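PDB 4ETM: Low molecular weight protein-tyrosine-phosphatase YfkJ from Bacillus subtilis, which removes phosphate from phosphotyrosine-containing proteins by hydrolysis and takes part in resistance to ethanol stress. Local coordinates for residues 40-45 against 159-164; 55-60 against 89-94. One frame throughout, in Å; residues are numbered along the deposited sequence.

Interaction 1: 40-45 against 159-164; sequences RDLAAK and GCEQLL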
loop_
_atom_site.group_PDB
_atom_site.type_symbol
_atom_site.label_atom_id
_atom_site.label_comp_id
_atom_site.label_asym_id
_atom_site.label_seq_id
_atom_site.Cartn_x
_atom_site.Cartn_y
_atom_site.Cartn_z
ATOM N N ARG A 40 -17.019 10.259 14.091
ATOM C CA ARG A 40 -17.769 10.146 15.342
ATOM C C ARG A 40 -18.858 11.209 15.394
ATOM O O ARG A 40 -19.992 10.920 15.788
ATOM C CB ARG A 40 -16.833 10.272 16.547
ATOM C CG ARG A 40 -17.540 10.603 17.850
ATOM C CD ARG A 40 -16.805 10.046 19.060
ATOM N NE ARG A 40 -15.430 10.510 19.143
ATOM C CZ ARG A 40 -14.356 9.730 19.043
ATOM N NH1 ARG A 40 -14.470 8.419 18.876
ATOM N NH2 ARG A 40 -13.159 10.271 19.131
ATOM N N ASP A 41 -18.512 12.426 14.986
ATOM C CA ASP A 41 -19.456 13.535 14.958
ATOM C C ASP A 41 -20.623 13.275 14.007
ATOM O O ASP A 41 -21.785 13.537 14.348
ATOM C CB ASP A 41 -18.738 14.832 14.570
ATOM C CG ASP A 41 -19.642 16.041 14.657
ATOM O OD1 ASP A 41 -20.009 16.417 15.792
ATOM O OD2 ASP A 41 -19.982 16.617 13.597
ATOM N N LEU A 42 -20.314 12.778 12.813
ATOM C CA LEU A 42 -21.340 12.423 11.838
ATOM C C LEU A 42 -22.278 11.343 12.369
ATOM O O LEU A 42 -23.494 11.461 12.236
ATOM C CB LEU A 42 -20.729 11.966 10.515
ATOM C CG LEU A 42 -19.966 13.029 9.722
ATOM C CD1 LEU A 42 -19.549 12.488 8.351
ATOM C CD2 LEU A 42 -20.808 14.280 9.574
ATOM N N ALA A 43 -21.713 10.298 12.978
ATOM C CA ALA A 43 -22.529 9.227 13.553
ATOM C C ALA A 43 -23.482 9.745 14.632
ATOM O O ALA A 43 -24.647 9.331 14.703
ATOM C CB ALA A 43 -21.649 8.121 14.125
ATOM N N ALA A 44 -22.974 10.636 15.479
ATOM C CA ALA A 44 -23.781 11.216 16.551
ATOM C C ALA A 44 -24.956 12.007 15.990
ATOM O O ALA A 44 -26.066 11.942 16.522
ATOM C CB ALA A 44 -22.923 12.096 17.455
ATOM N N LYS A 45 -24.710 12.741 14.908
ATOM C CA LYS A 45 -25.749 13.547 14.269
ATOM C C LYS A 45 -26.890 12.672 13.756
ATOM O O LYS A 45 -28.045 13.103 13.704
ATOM C CB LYS A 45 -25.167 14.364 13.114
ATOM C CG LYS A 45 -24.373 15.592 13.539
ATOM C CD LYS A 45 -23.848 16.341 12.323
ATOM C CE LYS A 45 -22.972 17.524 12.716
ATOM N NZ LYS A 45 -22.060 17.933 11.597
ATOM N N GLY A 159 -15.307 11.674 2.615
ATOM C CA GLY A 159 -15.068 10.256 2.764
ATOM C C GLY A 159 -15.866 9.688 3.925
ATOM O O GLY A 159 -16.471 8.625 3.792
ATOM N N CYS A 160 -15.844 10.376 5.064
ATOM C CA CYS A 160 -16.563 9.907 6.248
ATOM C C CYS A 160 -18.069 9.905 6.037
ATOM O O CYS A 160 -18.768 9.023 6.544
ATOM C CB CYS A 160 -16.215 10.740 7.475
ATOM S SG CYS A 160 -14.574 10.409 8.150
ATOM N N GLU A 161 -18.560 10.894 5.297
ATOM C CA GLU A 161 -19.972 10.951 4.941
ATOM C C GLU A 161 -20.397 9.719 4.151
ATOM O O GLU A 161 -21.399 9.078 4.481
ATOM C CB GLU A 161 -20.279 12.231 4.152
ATOM C CG GLU A 161 -20.296 13.473 5.017
ATOM C CD GLU A 161 -20.344 14.755 4.215
ATOM O OE1 GLU A 161 -20.696 14.698 3.014
ATOM O OE2 GLU A 161 -20.029 15.820 4.792
ATOM N N GLN A 162 -19.644 9.397 3.105
ATOM C CA GLN A 162 -19.959 8.254 2.255
ATOM C C GLN A 162 -19.774 6.950 3.013
ATOM O O GLN A 162 -20.579 6.031 2.882
ATOM C CB GLN A 162 -19.068 8.247 1.012
ATOM C CG GLN A 162 -19.289 9.437 0.116
ATOM C CD GLN A 162 -20.716 9.521 -0.337
ATOM O OE1 GLN A 162 -21.376 8.498 -0.514
ATOM N NE2 GLN A 162 -21.213 10.739 -0.514
ATOM N N LEU A 163 -18.695 6.869 3.791
ATOM C CA LEU A 163 -18.428 5.685 4.603
ATOM C C LEU A 163 -19.592 5.395 5.538
ATOM O O LEU A 163 -20.109 4.280 5.558
ATOM C CB LEU A 163 -17.150 5.861 5.433
ATOM C CG LEU A 163 -16.912 4.730 6.451
ATOM C CD1 LEU A 163 -16.770 3.366 5.783
ATOM C CD2 LEU A 163 -15.685 5.042 7.302
ATOM N N LEU A 164 -20.011 6.404 6.300
ATOM C CA LEU A 164 -21.153 6.250 7.206
ATOM C C LEU A 164 -22.422 5.788 6.474
ATOM O O LEU A 164 -23.148 4.932 6.979
ATOM C CB LEU A 164 -21.408 7.534 8.000
ATOM C CG LEU A 164 -22.599 7.533 8.969
ATOM C CD1 LEU A 164 -22.551 6.341 9.925
ATOM C CD2 LEU A 164 -22.635 8.842 9.754
#
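Two helices of the low molecular weight phosphatase fold, 31-45 and 149-170, meet here through an apolar contact carried by Leu-42 and Leu-164. The segment axes approach to 9.9 Å and cross at -47°, and no hydrogen bond or salt bridge joins them, so van der Waals contact, side chain on side chain and on backbone, makes it. Leu-42 buries the most surface. Its CG stands beside the backbone N, anti to the carbonyl carbon (chi1 -66°), and from there CD1 reaches the opposite helix, 3.6 Å from Glu-161 CG and 3.9 Å from Cys-160 CB. That methyl thus rests against the turn at Cys-160 and Glu-161, touching backbone as well as side chains; Glu-161 offers its aliphatic part, and its carboxylate extends beyond. Leu-164 answers from one turn later. One methyl, CD2, lies 3.7 Å from Leu-42 CB and also 3.6 Å from Leu-42 C, while Ala-43 N is 3.7 Å from the same CD2, which places this methyl against the backbone of helix 31-45 between Leu-42 and Ala-43. Toward the earlier turns of helix 31-45, Cys-160 and Leu-164 continue onto Phe-39, and Cys-160 also onto Ile-38, extending the seam between the two helices beside the parallel sheet.

Interaction 2: 55-60 against 89-94; sequences DSAGIG and RQVSEQ. With K (potassium ion), chain E.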
loop_
_atom_site.group_PDB
_atom_site.type_symbol
_atom_site.label_atom_id
_atom_site.label_comp_id
_atom_site.label_asym_id
_atom_site.label_seq_id
_atom_site.Cartn_x
_atom_site.Cartn_y
_atom_site.Cartn_z
ATOM N N ASP A 55 -12.257 4.409 16.330
ATOM C CA ASP A 55 -10.947 4.574 16.953
ATOM C C ASP A 55 -9.978 4.846 15.811
ATOM O O ASP A 55 -10.371 4.797 14.644
ATOM C CB ASP A 55 -10.520 3.311 17.713
ATOM C CG ASP A 55 -9.264 3.515 18.561
ATOM O OD1 ASP A 55 -8.924 4.679 18.884
ATOM O OD2 ASP A 55 -8.616 2.499 18.925
ATOM N N SER A 56 -8.722 5.154 16.121
ATOM C CA SER A 56 -7.723 5.272 15.061
ATOM C C SER A 56 -6.417 4.625 15.487
ATOM O O SER A 56 -6.289 4.210 16.607
ATOM C CB SER A 56 -7.536 6.717 14.574
ATOM O OG SER A 56 -7.234 7.629 15.608
ATOM N N ALA A 57 -5.457 4.509 14.595
ATOM C CA ALA A 57 -4.144 3.958 14.953
ATOM C C ALA A 57 -3.222 4.171 13.776
ATOM O O ALA A 57 -3.675 4.381 12.645
ATOM C CB ALA A 57 -4.229 2.463 15.290
ATOM N N GLY A 58 -1.918 4.083 14.021
ATOM C CA GLY A 58 -0.960 4.353 12.972
ATOM C C GLY A 58 -0.102 3.160 12.610
ATOM O O GLY A 58 0.137 2.288 13.430
ATOM N N ILE A 59 0.371 3.139 11.370
ATOM C CA ILE A 59 1.319 2.130 10.950
ATOM C C ILE A 59 2.640 2.232 11.717
ATOM O O ILE A 59 3.182 1.209 12.168
ATOM C CB ILE A 59 1.603 2.209 9.441
ATOM C CG1 ILE A 59 0.318 1.969 8.639
ATOM C CG2 ILE A 59 2.638 1.150 9.081
ATOM C CD1 ILE A 59 -0.372 0.656 8.980
ATOM N N GLY A 60 3.136 3.465 11.864
ATOM C CA GLY A 60 4.434 3.699 12.473
ATOM C C GLY A 60 4.308 4.031 13.944
ATOM O O GLY A 60 3.208 4.275 14.438
ATOM N N ARG A 89 -1.493 5.873 18.781
ATOM C CA ARG A 89 -1.103 4.500 19.079
ATOM C C ARG A 89 -0.778 3.781 17.786
ATOM O O ARG A 89 -1.186 4.213 16.705
ATOM C CB ARG A 89 -2.203 3.757 19.839
ATOM C CG ARG A 89 -3.313 3.167 18.970
ATOM C CD ARG A 89 -4.331 2.442 19.857
ATOM N NE ARG A 89 -5.510 1.967 19.140
ATOM C CZ ARG A 89 -5.576 0.797 18.513
ATOM N NH1 ARG A 89 -4.524 -0.024 18.497
ATOM N NH2 ARG A 89 -6.691 0.451 17.895
ATOM N N GLN A 90 -0.028 2.694 17.891
ATOM C CA GLN A 90 0.403 1.958 16.722
ATOM C C GLN A 90 -0.497 0.744 16.559
ATOM O O GLN A 90 -0.773 0.040 17.520
ATOM C CB GLN A 90 1.856 1.517 16.884
ATOM C CG GLN A 90 2.440 0.781 15.686
ATOM C CD GLN A 90 3.943 0.620 15.793
ATOM O OE1 GLN A 90 4.484 0.437 16.885
ATOM N NE2 GLN A 90 4.625 0.685 14.668
ATOM N N VAL A 91 -0.949 0.504 15.337
ATOM C CA VAL A 91 -1.822 -0.625 15.056
ATOM C C VAL A 91 -1.107 -1.960 15.295
ATOM O O VAL A 91 0.105 -2.070 15.147
ATOM C CB VAL A 91 -2.331 -0.553 13.613
ATOM C CG1 VAL A 91 -1.194 -0.838 12.638
ATOM C CG2 VAL A 91 -3.507 -1.499 13.407
ATOM N N SER A 92 -1.875 -2.967 15.683
ATOM C CA SER A 92 -1.319 -4.286 15.935
ATOM C C SER A 92 -2.175 -5.336 15.251
ATOM O O SER A 92 -3.277 -5.039 14.769
ATOM C CB SER A 92 -1.238 -4.555 17.432
ATOM O OG SER A 92 -2.523 -4.561 18.009
ATOM N N GLU A 93 -1.656 -6.561 15.207
ATOM C CA GLU A 93 -2.369 -7.683 14.602
ATOM C C GLU A 93 -3.756 -7.877 15.194
ATOM O O GLU A 93 -4.705 -8.192 14.476
ATOM C CB GLU A 93 -1.569 -8.978 14.755
ATOM C CG GLU A 93 -0.259 -8.999 13.989
ATOM C CD GLU A 93 0.278 -10.405 13.810
ATOM O OE1 GLU A 93 1.372 -10.559 13.223
ATOM O OE2 GLU A 93 -0.400 -11.356 14.251
ATOM N N GLN A 94 -3.877 -7.695 16.505
ATOM C CA GLN A 94 -5.158 -7.915 17.176
ATOM C C GLN A 94 -6.245 -6.937 16.715
ATOM O O GLN A 94 -7.431 -7.264 16.738
ATOM C CB GLN A 94 -4.992 -7.877 18.700
ATOM C CG GLN A 94 -6.206 -8.383 19.470
ATOM C CD GLN A 94 -6.591 -9.802 19.081
ATOM O OE1 GLN A 94 -5.736 -10.688 18.990
ATOM N NE2 GLN A 94 -7.881 -10.022 18.836
HETATM K K K E . -5.494 6.787 18.559
HETATM O O HOH W 1 -5.430 9.936 17.659
#
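Asp-55 OD2 accepts two hydrogen bonds from the guanidinium of Arg-89, 3.0 Å from NH2 and 3.2 Å from NE, in a side-on salt bridge to a single oxygen. Both nitrogens approach from the same face of the carboxylate, whose plane is turned 25° from the guanidinium, yet OD2 lies near the guanidinium plane, at its edge. Ala-57 CB sits 3.9 Å above that plane over its centre, and NH1 pairs with Asp-95, so the group is fixed by two carboxylates and a methyl. Further along, the backbones form a single beta bridge: Gly-58 N donates to Arg-89 O and Gly-58 O accepts from Val-91 N, both at 2.8 Å. The extended Gln-90 side chain, its CG anti to the backbone N (chi1 -178°), carries NE2 to Ile-59 O at 2.9 Å in a nearly straight bond (177°). Ser-56 O lies at a rather long 3.3 Å from a potassium ion, which Asn-28 OD1 and a water also bind. Since Gly-58 lies about 5 Å from the side chain of the nucleophile Cys-25, the bridge borders the active-site region. Strand 52-58 pairs on its other edge with strand 19-25, while Val-91 leads towards helix 93-98 and packs on Met-116 of helix 107-117.

How the interactions relate
Both contacts are largely buried and lie on opposite sides of the chain's centre, their centres 21 Å apart and their nearest atoms about 5 Å apart without touching. In sequence interaction 2 is nested within the loop that interaction 1 closes, and strand 52-58 is the next helix or strand after helix 31-45. Their chemistry follows the elements they join. Between two helices, interaction 1 has no hydrogen bond or salt bridge across the segments and buries 204 Å². Interaction 2 fastens a loop to an outermost strand of the sheet, where backbone groups are available, and covers 364 Å² with five hydrogen bonds, two of them within a salt bridge. Glu-36 connects the surroundings: it pairs with Arg-40 and accepts from Ser-56.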